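Local coordinates for protein Pcdhgb2 (Mus musculus, PDB 5SZR) that probably mediates calcium-dependent cell adhesion and may act in establishing and maintaining specific neuronal connections, here seen as its extracellular cadherin domains 3 to 6, at residues T13-V18 and L101-C106; H370-S375 and A408-G413; R171-E176 and L203-V208; L288-L293 and S310-V315. One frame throughout, in Å; residues are numbered along the deposited sequence. Where two conformers were deposited one is given.

Contact 1 of 4, residues T13-V18 and L101-C106. With CA (calcium ion), chain K; CA (calcium ion), chain J; CA (calcium ion), chain L.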
loop_
_atom_site.group_PDB
_atom_site.type_symbol
_atom_site.label_atom_id
_atom_site.label_comp_id
_atom_site.label_asym_id
_atom_site.label_seq_id
_atom_site.Cartn_x
_atom_site.Cartn_y
_atom_site.Cartn_z
ATOM N N THR A 13 -53.546 -39.486 -13.309
ATOM C CA THR A 13 -52.382 -38.616 -13.188
ATOM C C THR A 13 -51.324 -39.292 -12.326
ATOM O O THR A 13 -51.645 -39.972 -11.347
ATOM C CB THR A 13 -52.734 -37.251 -12.577
ATOM O OG1 THR A 13 -53.032 -37.407 -11.184
ATOM C CG2 THR A 13 -53.923 -36.627 -13.287
ATOM N N LEU A 14 -50.060 -39.097 -12.688
ATOM C CA LEU A 14 -48.940 -39.656 -11.946
ATOM C C LEU A 14 -47.905 -38.576 -11.672
ATOM O O LEU A 14 -47.579 -37.777 -12.556
ATOM C CB LEU A 14 -48.271 -40.809 -12.709
ATOM C CG LEU A 14 -49.118 -42.006 -13.144
ATOM C CD1 LEU A 14 -48.249 -43.034 -13.862
ATOM C CD2 LEU A 14 -49.829 -42.632 -11.955
ATOM N N ARG A 15 -47.403 -38.546 -10.441
ATOM C CA ARG A 15 -46.257 -37.706 -10.130
ATOM C C ARG A 15 -45.008 -38.298 -10.771
ATOM O O ARG A 15 -44.814 -39.516 -10.781
ATOM C CB ARG A 15 -46.080 -37.584 -8.618
ATOM C CG ARG A 15 -47.198 -36.818 -7.918
ATOM C CD ARG A 15 -47.083 -36.935 -6.404
ATOM N NE ARG A 15 -47.917 -35.960 -5.706
ATOM C CZ ARG A 15 -49.166 -36.183 -5.311
ATOM N NH1 ARG A 15 -49.841 -35.231 -4.682
ATOM N NH2 ARG A 15 -49.743 -37.355 -5.547
ATOM N N GLU A 16 -44.156 -37.428 -11.316
ATOM C CA GLU A 16 -42.998 -37.917 -12.058
ATOM C C GLU A 16 -42.007 -38.685 -11.191
ATOM O O GLU A 16 -41.117 -39.341 -11.742
ATOM C CB GLU A 16 -42.287 -36.757 -12.758
ATOM C CG GLU A 16 -41.759 -35.673 -11.834
ATOM C CD GLU A 16 -40.776 -34.743 -12.534
ATOM O OE1 GLU A 16 -40.088 -35.195 -13.472
ATOM O OE2 GLU A 16 -40.700 -33.560 -12.151
ATOM N N ASP A 17 -42.148 -38.654 -9.867
ATOM C CA ASP A 17 -41.194 -39.302 -8.978
ATOM C C ASP A 17 -41.661 -40.663 -8.471
ATOM O O ASP A 17 -40.999 -41.238 -7.601
ATOM C CB ASP A 17 -40.874 -38.390 -7.789
ATOM C CG ASP A 17 -42.074 -38.162 -6.887
ATOM O OD1 ASP A 17 -42.350 -39.023 -6.025
ATOM O OD2 ASP A 17 -42.739 -37.116 -7.033
ATOM N N VAL A 18 -42.769 -41.195 -8.982
ATOM C CA VAL A 18 -43.234 -42.497 -8.483
ATOM C C VAL A 18 -42.225 -43.572 -8.867
ATOM O O VAL A 18 -41.661 -43.521 -9.976
ATOM C CB VAL A 18 -44.635 -42.825 -9.021
ATOM C CG1 VAL A 18 -45.651 -41.780 -8.564
ATOM C CG2 VAL A 18 -44.636 -42.964 -10.540
ATOM N N LEU A 101 -47.360 -35.230 -13.605
ATOM C CA LEU A 101 -47.301 -34.019 -12.800
ATOM C C LEU A 101 -45.854 -33.596 -12.593
ATOM O O LEU A 101 -44.980 -34.428 -12.334
ATOM C CB LEU A 101 -47.989 -34.228 -11.450
ATOM C CG LEU A 101 -49.500 -34.431 -11.557
ATOM C CD1 LEU A 101 -50.111 -34.697 -10.192
ATOM C CD2 LEU A 101 -50.145 -33.224 -12.219
ATOM N N ASP A 102 -45.609 -32.296 -12.709
ATOM C CA ASP A 102 -44.265 -31.758 -12.568
ATOM C C ASP A 102 -43.876 -31.671 -11.098
ATOM O O ASP A 102 -44.612 -31.105 -10.285
ATOM C CB ASP A 102 -44.179 -30.377 -13.216
ATOM C CG ASP A 102 -42.909 -29.633 -12.842
ATOM O OD1 ASP A 102 -41.826 -30.253 -12.858
ATOM O OD2 ASP A 102 -43.004 -28.429 -12.521
ATOM N N GLU A 103 -42.717 -32.232 -10.764
ATOM C CA GLU A 103 -42.098 -32.075 -9.458
ATOM C C GLU A 103 -40.844 -31.223 -9.591
ATOM O O GLU A 103 -40.243 -31.122 -10.664
ATOM C CB GLU A 103 -41.736 -33.429 -8.838
ATOM C CG GLU A 103 -42.909 -34.391 -8.675
ATOM C CD GLU A 103 -43.892 -33.945 -7.610
ATOM O OE1 GLU A 103 -45.118 -34.068 -7.837
ATOM O OE2 GLU A 103 -43.436 -33.469 -6.546
ATOM N N ASN A 104 -40.454 -30.611 -8.478
ATOM C CA ASN A 104 -39.265 -29.765 -8.420
ATOM C C ASN A 104 -38.049 -30.669 -8.266
ATOM O O ASN A 104 -37.597 -30.957 -7.157
ATOM C CB ASN A 104 -39.379 -28.768 -7.276
ATOM C CG ASN A 104 -38.288 -27.720 -7.302
ATOM O OD1 ASN A 104 -37.542 -27.601 -8.272
ATOM N ND2 ASN A 104 -38.197 -26.942 -6.230
ATOM N N ASP A 105 -37.509 -31.133 -9.396
ATOM C CA ASP A 105 -36.330 -31.989 -9.377
ATOM C C ASP A 105 -35.200 -31.469 -10.261
ATOM O O ASP A 105 -34.238 -32.204 -10.505
ATOM C CB ASP A 105 -36.693 -33.427 -9.774
ATOM C CG ASP A 105 -37.305 -33.525 -11.162
ATOM O OD1 ASP A 105 -37.742 -32.491 -11.706
ATOM O OD2 ASP A 105 -37.358 -34.646 -11.708
ATOM N N CYS A 106 -35.281 -30.225 -10.735
ATOM C CA CYS A 106 -34.233 -29.619 -11.548
ATOM C C CYS A 106 -33.702 -28.387 -10.828
ATOM O O CYS A 106 -34.466 -27.466 -10.519
ATOM C CB CYS A 106 -34.749 -29.249 -12.941
ATOM S SG CYS A 106 -35.062 -30.675 -14.016
HETATM CA CA CA K . -39.529 -31.535 -12.993
HETATM CA CA CA J . -37.679 -34.594 -14.037
HETATM CA CA CA L . -36.516 -26.190 -10.084
HETATM O O HOH W 1 -35.082 -34.040 -14.722
HETATM O O HOH W 2 -36.942 -36.710 -13.433
#
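E16 and the linker residues D102, E103 and D105 supply much of the paired calcium site at the junction of the first two cadherin repeats of this fragment. Strand 9-15 ends parallel to strand 91-101: L101 N donates to L14 O (2.8 Å), and E16 N to L101 O. Beyond this bridge the E16 carboxylate takes over. With CG between the backbone N and the carbonyl carbon (chi1 60°), its extended chain carries OE2 to one calcium ion at 2.5 Å and OE1 to a second. OE2 also accepts from E103 N (2.8 Å) on its anti side, which ties the linker backbone to the ligand. E103 O and D102 OD1 bind the first ion; D105, its carboxylate turned 71° to that of E16, spans both, as does E73. The bent E103 side chain folds over E16, with E103 CG 3.6 Å from E16 CG and 3.2 Å from D17 OD2. With an alanine in place of E103 the backbone ligand would remain, but the methylene packing between E16 and D17 is likely to be lost, opening a gap there. N104 points away from residues 13-18, and its OD1 binds a third calcium ion at 2.5 Å.

Contact 2 of 4, residues H370-S375 and A408-G413. With CA (calcium ion), chain R; MAN (alpha-D-mannopyranose), chain U.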
loop_
_atom_site.group_PDB
_atom_site.type_symbol
_atom_site.label_atom_id
_atom_site.label_comp_id
_atom_site.label_asym_id
_atom_site.label_seq_id
_atom_site.Cartn_x
_atom_site.Cartn_y
_atom_site.Cartn_z
ATOM N N HIS A 370 48.351 31.604 28.102
ATOM C CA HIS A 370 49.171 30.835 29.026
ATOM C C HIS A 370 50.622 31.284 28.957
ATOM O O HIS A 370 51.125 31.629 27.882
ATOM C CB HIS A 370 49.089 29.338 28.719
ATOM C CG HIS A 370 47.690 28.813 28.655
ATOM N ND1 HIS A 370 47.071 28.211 29.728
ATOM C CD2 HIS A 370 46.789 28.800 27.643
ATOM C CE1 HIS A 370 45.849 27.847 29.380
ATOM N NE2 HIS A 370 45.653 28.195 28.121
ATOM N N VAL A 371 51.288 31.277 30.111
ATOM C CA VAL A 371 52.726 31.510 30.193
ATOM C C VAL A 371 53.431 30.174 30.007
ATOM O O VAL A 371 53.242 29.250 30.805
ATOM C CB VAL A 371 53.118 32.150 31.534
ATOM C CG1 VAL A 371 54.646 32.175 31.688
ATOM C CG2 VAL A 371 52.555 33.558 31.641
ATOM N N LEU A 372 54.246 30.066 28.959
ATOM C CA LEU A 372 55.032 28.851 28.784
ATOM C C LEU A 372 56.372 28.938 29.507
ATOM O O LEU A 372 56.801 27.966 30.141
ATOM C CB LEU A 372 55.254 28.570 27.295
ATOM C CG LEU A 372 54.006 28.535 26.405
ATOM C CD1 LEU A 372 54.398 28.254 24.959
ATOM C CD2 LEU A 372 52.977 27.507 26.899
ATOM N N GLN A 373 57.037 30.091 29.430
ATOM C CA GLN A 373 58.318 30.305 30.083
ATOM C C GLN A 373 58.318 31.681 30.725
ATOM O O GLN A 373 57.748 32.629 30.175
ATOM C CB GLN A 373 59.481 30.190 29.092
ATOM C CG GLN A 373 59.634 28.820 28.466
ATOM C CD GLN A 373 60.608 28.814 27.304
ATOM O OE1 GLN A 373 61.083 29.863 26.865
ATOM N NE2 GLN A 373 60.910 27.625 26.796
ATOM N N ALA A 374 58.951 31.782 31.890
ATOM C CA ALA A 374 59.069 33.045 32.605
ATOM C C ALA A 374 60.434 33.110 33.268
ATOM O O ALA A 374 60.853 32.143 33.914
ATOM C CB ALA A 374 57.966 33.197 33.656
ATOM N N SER A 375 61.129 34.240 33.104
ATOM C CA SER A 375 62.417 34.402 33.771
ATOM C C SER A 375 62.264 34.512 35.282
ATOM O O SER A 375 63.222 34.245 36.013
ATOM C CB SER A 375 63.163 35.622 33.219
ATOM O OG SER A 375 62.334 36.770 33.191
ATOM N N ALA A 408 51.504 31.806 25.199
ATOM C CA ALA A 408 50.775 31.053 24.191
ATOM C C ALA A 408 49.299 31.407 24.281
ATOM O O ALA A 408 48.713 31.376 25.370
ATOM C CB ALA A 408 50.973 29.541 24.378
ATOM N N VAL A 409 48.705 31.752 23.145
ATOM C CA VAL A 409 47.263 31.933 23.037
ATOM C C VAL A 409 46.699 30.705 22.334
ATOM O O VAL A 409 47.069 30.407 21.191
ATOM C CB VAL A 409 46.908 33.236 22.300
ATOM C CG1 VAL A 409 47.746 33.401 21.039
ATOM C CG2 VAL A 409 45.427 33.290 21.989
ATOM N N ARG A 410 45.826 29.974 23.030
ATOM C CA ARG A 410 45.272 28.716 22.552
ATOM C C ARG A 410 43.763 28.833 22.386
ATOM O O ARG A 410 43.100 29.583 23.107
ATOM C CB ARG A 410 45.578 27.570 23.522
ATOM C CG ARG A 410 47.051 27.385 23.820
ATOM C CD ARG A 410 47.326 26.061 24.521
ATOM N NE ARG A 410 48.699 25.626 24.272
ATOM C CZ ARG A 410 49.663 25.593 25.186
ATOM N NH1 ARG A 410 49.411 25.947 26.439
ATOM N NH2 ARG A 410 50.877 25.185 24.845
ATOM N N ASP A 411 43.216 28.084 21.432
ATOM C CA ASP A 411 41.770 27.986 21.343
ATOM C C ASP A 411 41.295 26.783 22.158
ATOM O O ASP A 411 42.087 26.060 22.769
ATOM C CB ASP A 411 41.304 27.932 19.882
ATOM C CG ASP A 411 41.866 26.743 19.106
ATOM O OD1 ASP A 411 42.143 25.680 19.701
ATOM O OD2 ASP A 411 42.018 26.877 17.874
ATOM N N GLY A 412 39.985 26.572 22.184
ATOM C CA GLY A 412 39.429 25.501 22.982
ATOM C C GLY A 412 39.082 24.270 22.171
ATOM O O GLY A 412 38.327 23.411 22.628
ATOM N N GLY A 413 39.640 24.173 20.968
ATOM C CA GLY A 413 39.399 23.042 20.103
ATOM C C GLY A 413 40.147 21.800 20.545
ATOM O O GLY A 413 40.929 21.800 21.497
HETATM CA CA CA R . 40.434 27.974 16.093
HETATM C C1 MAN U . 50.555 26.429 21.160
HETATM C C2 MAN U . 51.924 26.178 20.516
HETATM C C3 MAN U . 51.803 25.032 19.511
HETATM C C4 MAN U . 51.254 23.789 20.205
HETATM C C5 MAN U . 49.872 24.126 20.784
HETATM C C6 MAN U . 49.242 22.981 21.550
HETATM O O2 MAN U . 52.866 25.732 21.505
HETATM O O3 MAN U . 53.036 24.738 18.871
HETATM O O4 MAN U . 51.144 22.711 19.279
HETATM O O5 MAN U . 49.998 25.250 21.703
HETATM O O6 MAN U . 48.263 23.534 22.424
#
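A408 N donates to H370 O at 2.7 Å, and H370 N returns the bond to A408 O at 2.8 Å, closing an antiparallel hydrogen-bonded pair in a cadherin repeat. On the face of the sheet that carries H370 and A408, the side chains of L372 and R410 come together over the A408 methyl. L372 CD1 rests on A408 CB at 3.7 Å, while L372 CD2 approaches R410 NH2 at the same distance. R410 starts with CG anti to its carbonyl carbon (chi1 -56°) and runs extended to NE, which brings the guanidinium back above A408, whose CB lies 4.2 Å from its plane, over the centre. Along its NE/NH2 edge it grips a mannose of a protein-linked glycan: R410 NE donates to mannose O5 at 2.9 Å and more weakly to O6, and NH2 adds a longer bond to O5. The H370 and R410 side chains cross at about a right angle, ring and guanidinium planes 47° apart, and H370 NE2 is held by S368. Replacing R410 by a leucine would probably leave mannose O5 without these two donors and the sugar freer to turn. Past R410, D411 OD2 binds a calcium ion. Strand 402-410 lies between edge strand 368-374, where L372 and Q373 form a classic bulge against L406, and strand 418-428, whose A419 backbone bonds to V409.

Contact 3 of 4, residues R171-E176 and L203-V208. With CA (calcium ion), chain N; CA (calcium ion), chain M.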
loop_
_atom_site.group_PDB
_atom_site.type_symbol
_atom_site.label_atom_id
_atom_site.label_comp_id
_atom_site.label_asym_id
_atom_site.label_seq_id
_atom_site.Cartn_x
_atom_site.Cartn_y
_atom_site.Cartn_z
ATOM N N ARG A 171 -20.771 1.374 -4.869
ATOM C CA ARG A 171 -19.816 1.857 -3.886
ATOM C C ARG A 171 -18.502 2.126 -4.604
ATOM O O ARG A 171 -18.116 1.369 -5.499
ATOM C CB ARG A 171 -19.627 0.830 -2.763
ATOM C CG ARG A 171 -18.721 1.263 -1.630
ATOM C CD ARG A 171 -18.595 0.152 -0.592
ATOM N NE ARG A 171 -19.891 -0.231 -0.038
ATOM C CZ ARG A 171 -20.076 -1.229 0.821
ATOM N NH1 ARG A 171 -19.044 -1.956 1.228
ATOM N NH2 ARG A 171 -21.292 -1.500 1.272
ATOM N N THR A 172 -17.836 3.218 -4.233
ATOM C CA THR A 172 -16.526 3.513 -4.798
ATOM C C THR A 172 -15.517 2.463 -4.357
ATOM O O THR A 172 -15.487 2.056 -3.192
ATOM C CB THR A 172 -16.047 4.898 -4.367
ATOM O OG1 THR A 172 -16.302 5.069 -2.969
ATOM C CG2 THR A 172 -16.764 5.988 -5.148
ATOM N N LEU A 173 -14.686 2.025 -5.297
ATOM C CA LEU A 173 -13.702 0.992 -5.027
ATOM C C LEU A 173 -12.369 1.617 -4.628
ATOM O O LEU A 173 -12.144 2.821 -4.776
ATOM C CB LEU A 173 -13.543 0.091 -6.248
ATOM C CG LEU A 173 -14.855 -0.595 -6.667
ATOM C CD1 LEU A 173 -14.790 -1.080 -8.105
ATOM C CD2 LEU A 173 -15.180 -1.745 -5.728
ATOM N N ASP A 174 -11.475 0.776 -4.102
ATOM C CA ASP A 174 -10.154 1.243 -3.684
ATOM C C ASP A 174 -9.236 0.023 -3.629
ATOM O O ASP A 174 -9.329 -0.778 -2.694
ATOM C CB ASP A 174 -10.218 1.957 -2.342
ATOM C CG ASP A 174 -8.856 2.455 -1.879
ATOM O OD1 ASP A 174 -7.914 2.485 -2.698
ATOM O OD2 ASP A 174 -8.729 2.822 -0.693
ATOM N N ARG A 175 -8.351 -0.094 -4.623
ATOM C CA ARG A 175 -7.433 -1.227 -4.672
ATOM C C ARG A 175 -6.537 -1.263 -3.443
ATOM O O ARG A 175 -6.222 -2.342 -2.926
ATOM C CB ARG A 175 -6.582 -1.170 -5.939
ATOM C CG ARG A 175 -5.770 -2.431 -6.175
ATOM C CD ARG A 175 -4.577 -2.171 -7.066
ATOM N NE ARG A 175 -3.568 -1.358 -6.392
ATOM C CZ ARG A 175 -2.629 -1.852 -5.590
ATOM N NH1 ARG A 175 -2.571 -3.155 -5.364
ATOM N NH2 ARG A 175 -1.746 -1.044 -5.017
ATOM N N GLU A 176 -6.115 -0.092 -2.961
ATOM C CA GLU A 176 -5.215 -0.042 -1.816
ATOM C C GLU A 176 -5.862 -0.585 -0.546
ATOM O O GLU A 176 -5.143 -0.984 0.377
ATOM C CB GLU A 176 -4.719 1.392 -1.608
ATOM C CG GLU A 176 -3.591 1.810 -2.559
ATOM C CD GLU A 176 -4.058 2.051 -3.988
ATOM O OE1 GLU A 176 -5.134 2.658 -4.173
ATOM O OE2 GLU A 176 -3.348 1.635 -4.930
ATOM N N LEU A 203 -13.280 -11.024 -8.465
ATOM C CA LEU A 203 -13.020 -9.709 -9.037
ATOM C C LEU A 203 -11.603 -9.263 -8.706
ATOM O O LEU A 203 -11.203 -9.252 -7.535
ATOM C CB LEU A 203 -14.028 -8.679 -8.524
ATOM C CG LEU A 203 -15.473 -8.980 -8.919
ATOM C CD1 LEU A 203 -16.402 -7.856 -8.474
ATOM C CD2 LEU A 203 -15.559 -9.205 -10.419
ATOM N N HIS A 204 -10.853 -8.902 -9.739
ATOM C CA HIS A 204 -9.525 -8.327 -9.593
ATOM C C HIS A 204 -9.632 -6.823 -9.804
ATOM O O HIS A 204 -10.081 -6.374 -10.864
ATOM C CB HIS A 204 -8.551 -8.948 -10.591
ATOM C CG HIS A 204 -8.175 -10.359 -10.263
ATOM N ND1 HIS A 204 -8.254 -10.872 -8.987
ATOM C CD2 HIS A 204 -7.716 -11.364 -11.046
ATOM C CE1 HIS A 204 -7.861 -12.133 -8.997
ATOM N NE2 HIS A 204 -7.529 -12.456 -10.233
ATOM N N ILE A 205 -9.242 -6.052 -8.795
ATOM C CA ILE A 205 -9.299 -4.597 -8.866
ATOM C C ILE A 205 -7.953 -4.093 -9.370
ATOM O O ILE A 205 -6.923 -4.310 -8.721
ATOM C CB ILE A 205 -9.639 -3.981 -7.501
ATOM C CG1 ILE A 205 -10.936 -4.577 -6.941
ATOM C CG2 ILE A 205 -9.746 -2.471 -7.618
ATOM C CD1 ILE A 205 -12.170 -4.242 -7.750
ATOM N N SER A 206 -7.956 -3.432 -10.526
ATOM C CA SER A 206 -6.724 -2.930 -11.119
ATOM C C SER A 206 -6.393 -1.535 -10.584
ATOM O O SER A 206 -7.260 -0.801 -10.100
ATOM C CB SER A 206 -6.828 -2.906 -12.647
ATOM O OG SER A 206 -7.906 -2.097 -13.071
ATOM N N ASP A 207 -5.117 -1.175 -10.684
ATOM C CA ASP A 207 -4.603 0.022 -10.030
ATOM C C ASP A 207 -4.762 1.263 -10.899
ATOM O O ASP A 207 -4.661 1.203 -12.128
ATOM C CB ASP A 207 -3.128 -0.156 -9.661
ATOM C CG ASP A 207 -2.562 1.042 -8.906
ATOM O OD1 ASP A 207 -3.063 1.338 -7.799
ATOM O OD2 ASP A 207 -1.611 1.679 -9.411
ATOM N N VAL A 208 -5.015 2.387 -10.237
ATOM C CA VAL A 208 -5.010 3.720 -10.823
ATOM C C VAL A 208 -4.042 4.566 -10.003
ATOM O O VAL A 208 -3.842 4.322 -8.809
ATOM C CB VAL A 208 -6.436 4.326 -10.841
ATOM C CG1 VAL A 208 -6.422 5.796 -11.222
ATOM C CG2 VAL A 208 -7.324 3.546 -11.800
HETATM CA CA CA N . -3.940 3.199 -6.701
HETATM CA CA CA M . -7.128 3.802 -4.467
HETATM O O HOH W 3 -9.358 4.591 -4.103
HETATM O O HOH W 4 -6.285 5.326 -2.660
#
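R175 and D207 meet through a salt bridge whose geometry follows from the R175 torsions. CG of R175 is trans to the backbone N (chi1 -170°), which lays the methylenes along the end of strand 196-206, R175 CB 3.8 Å from I205 CG2 and R175 CG 3.4 Å from I205 O. A bend at chi3 then swings NE to D207 OD1 at 3.1 Å. The donor comes from above the carboxylate plane, and the two flat groups stand nearly perpendicular, 84° apart. R175 NH2 meanwhile donates to E176 OE2, so the guanidinium braces two calcium ligands at once and would partly offset their negative charge. E176 is bent at chi2 (73°), curling its carboxylate back: both oxygens bind one calcium ion, OE2 at 2.4 Å, and OE1 also bridges to a second at 2.3 Å, which D174 OD1 holds too. D207 OD1 and V208 O complete this segment pair's share of the first ion, while D207 OD2 is occupied by N247. Beside the metal site, L173 CD1 touches I205 CD1 at 4.1 Å, their side chains crossing at about a right angle. The D-R-E sequence at 174-176 is the calcium-binding DRE motif of cadherin repeats, here placed against the linker that leads to the next repeat, which contributes D243.

Contact 4 of 4, residues L288-L293 and S310-V315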
loop_
_atom_site.group_PDB
_atom_site.type_symbol
_atom_site.label_atom_id
_atom_site.label_comp_id
_atom_site.label_asym_id
_atom_site.label_seq_id
_atom_site.Cartn_x
_atom_site.Cartn_y
_atom_site.Cartn_z
ATOM N N LEU A 288 29.705 30.069 4.877
ATOM C CA LEU A 288 28.269 29.837 4.959
ATOM C C LEU A 288 27.974 28.812 6.040
ATOM O O LEU A 288 28.509 27.700 6.013
ATOM C CB LEU A 288 27.715 29.359 3.612
ATOM C CG LEU A 288 26.204 29.147 3.498
ATOM C CD1 LEU A 288 25.447 30.438 3.793
ATOM C CD2 LEU A 288 25.872 28.631 2.112
ATOM N N ARG A 289 27.113 29.187 6.984
ATOM C CA ARG A 289 26.774 28.316 8.099
ATOM C C ARG A 289 25.596 27.400 7.806
ATOM O O ARG A 289 25.491 26.336 8.427
ATOM C CB ARG A 289 26.473 29.156 9.347
ATOM C CG ARG A 289 27.684 29.919 9.880
ATOM C CD ARG A 289 27.281 31.249 10.499
ATOM N NE ARG A 289 26.893 31.131 11.901
ATOM C CZ ARG A 289 27.586 31.646 12.912
ATOM N NH1 ARG A 289 28.704 32.319 12.678
ATOM N NH2 ARG A 289 27.159 31.497 14.157
ATOM N N SER A 290 24.726 27.770 6.865
ATOM C CA SER A 290 23.488 27.035 6.655
ATOM C C SER A 290 22.889 27.421 5.309
ATOM O O SER A 290 23.069 28.546 4.835
ATOM C CB SER A 290 22.492 27.318 7.785
ATOM O OG SER A 290 21.311 26.561 7.629
ATOM N N PHE A 291 22.169 26.476 4.700
ATOM C CA PHE A 291 21.391 26.773 3.505
ATOM C C PHE A 291 20.158 25.882 3.463
ATOM O O PHE A 291 20.114 24.809 4.075
ATOM C CB PHE A 291 22.219 26.625 2.218
ATOM C CG PHE A 291 22.816 25.263 2.016
ATOM C CD1 PHE A 291 22.165 24.314 1.249
ATOM C CD2 PHE A 291 24.043 24.940 2.571
ATOM C CE1 PHE A 291 22.717 23.058 1.054
ATOM C CE2 PHE A 291 24.604 23.689 2.379
ATOM C CZ PHE A 291 23.943 22.748 1.620
ATOM N N GLN A 292 19.149 26.344 2.731
ATOM C CA GLN A 292 17.862 25.674 2.652
ATOM C C GLN A 292 17.651 25.071 1.271
ATOM O O GLN A 292 18.174 25.561 0.266
ATOM C CB GLN A 292 16.723 26.638 2.984
ATOM C CG GLN A 292 16.096 26.374 4.339
ATOM C CD GLN A 292 15.218 27.513 4.814
ATOM O OE1 GLN A 292 15.457 28.680 4.490
ATOM N NE2 GLN A 292 14.198 27.182 5.598
ATOM N N LEU A 293 16.851 24.010 1.235
ATOM C CA LEU A 293 16.723 23.158 0.065
ATOM C C LEU A 293 15.313 22.588 0.029
ATOM O O LEU A 293 14.776 22.193 1.067
ATOM C CB LEU A 293 17.761 22.031 0.127
ATOM C CG LEU A 293 18.185 21.306 -1.142
ATOM C CD1 LEU A 293 18.917 22.270 -2.058
ATOM C CD2 LEU A 293 19.064 20.119 -0.777
ATOM N N SER A 310 11.011 20.110 2.674
ATOM C CA SER A 310 12.058 21.084 2.946
ATOM C C SER A 310 13.221 20.411 3.662
ATOM O O SER A 310 13.018 19.640 4.608
ATOM C CB SER A 310 11.525 22.245 3.787
ATOM O OG SER A 310 12.565 23.163 4.095
ATOM N N MET A 311 14.436 20.702 3.211
ATOM C CA MET A 311 15.648 20.248 3.877
ATOM C C MET A 311 16.498 21.453 4.244
ATOM O O MET A 311 16.718 22.338 3.411
ATOM C CB MET A 311 16.451 19.290 2.998
ATOM C CG MET A 311 17.793 18.917 3.592
ATOM S SD MET A 311 18.761 17.820 2.549
ATOM C CE MET A 311 17.994 16.241 2.908
ATOM N N ARG A 312 16.966 21.490 5.487
ATOM C CA ARG A 312 17.937 22.480 5.930
ATOM C C ARG A 312 19.253 21.781 6.245
ATOM O O ARG A 312 19.269 20.738 6.908
ATOM C CB ARG A 312 17.434 23.252 7.151
ATOM C CG ARG A 312 18.451 24.249 7.682
ATOM C CD ARG A 312 17.893 25.093 8.815
ATOM N NE ARG A 312 16.978 26.130 8.344
ATOM C CZ ARG A 312 17.368 27.316 7.883
ATOM N NH1 ARG A 312 18.660 27.617 7.823
ATOM N NH2 ARG A 312 16.468 28.202 7.483
ATOM N N VAL A 313 20.349 22.351 5.759
ATOM C CA VAL A 313 21.678 21.776 5.924
ATOM C C VAL A 313 22.495 22.724 6.793
ATOM O O VAL A 313 22.671 23.898 6.445
ATOM C CB VAL A 313 22.354 21.535 4.565
ATOM C CG1 VAL A 313 23.754 20.974 4.756
ATOM C CG2 VAL A 313 21.499 20.591 3.719
ATOM N N LEU A 314 22.977 22.223 7.928
ATOM C CA LEU A 314 23.787 23.004 8.855
ATOM C C LEU A 314 25.250 22.621 8.678
ATOM O O LEU A 314 25.631 21.470 8.916
ATOM C CB LEU A 314 23.339 22.782 10.300
ATOM C CG LEU A 314 22.017 23.461 10.668
ATOM C CD1 LEU A 314 21.509 22.988 12.023
ATOM C CD2 LEU A 314 22.199 24.972 10.655
ATOM N N VAL A 315 26.058 23.580 8.245
ATOM C CA VAL A 315 27.487 23.358 8.052
ATOM C C VAL A 315 28.171 23.445 9.411
ATOM O O VAL A 315 28.099 24.475 10.090
ATOM C CB VAL A 315 28.071 24.378 7.065
ATOM C CG1 VAL A 315 29.570 24.179 6.916
ATOM C CG2 VAL A 315 27.368 24.261 5.719
#
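F291 lays one ring face against V313: V313 CB stands 3.8 Å from the ring centroid, 22° off the normal, in a CH-pi contact offset toward the rim. The ring reaches there because its CG lies between the backbone N and the carbonyl carbon (chi1 58°), and its edge looks loosely at V315 CG2, near the ring plane. On the same buried face L293 and M311 run side by side, L293 CD2 being 4.1 Å from M311 SD; F283 adds an edge-to-face ring to F291. The two strands form the hairpin 290-299/306-316, antiparallel neighbours in the mixed sheet of a cadherin beta sandwich. V313 N donates almost straight to F291 O (3.0 Å), and M311 N to L293 O. The other face, bearing S290, Q292, R312 and L314, is partly exposed and looser, with polar contacts in place of apolar packing. S290 OG links two groups there: it accepts from R312 NH1 (2.9 Å) in the guanidinium plane and donates to V313 O (3.2 Å) from well above the carbonyl plane. V313 O thus takes a second donor besides F291 N. A bend at chi3 of R312 turns the guanidinium across the strand, where Q292 CG covers one face 3.6 Å above its plane.

In the fold
Contacts 1 and 3 sit at successive calcium junctions, their centres about 48 Å apart, and use different halves of a common design: contact 1 joins the glutamate-bearing strand end to the linker, contact 3 the DRE loop to the next linker. Both are governed by carboxylates and metal. Contacts 4 and 2 lie within the mixed sheets of this fragment's third and fourth repeats, pairing the comparable strands 290-299 and 402-410 with different neighbours. Contact 4, the largest, has the most buried side chains; contacts 1 and 2 are partly buried, contact 2 at a sheet edge beside a glycan, and contact 3 is a surface contact. The centres of contacts 1 and 2 lie about 120 Å apart.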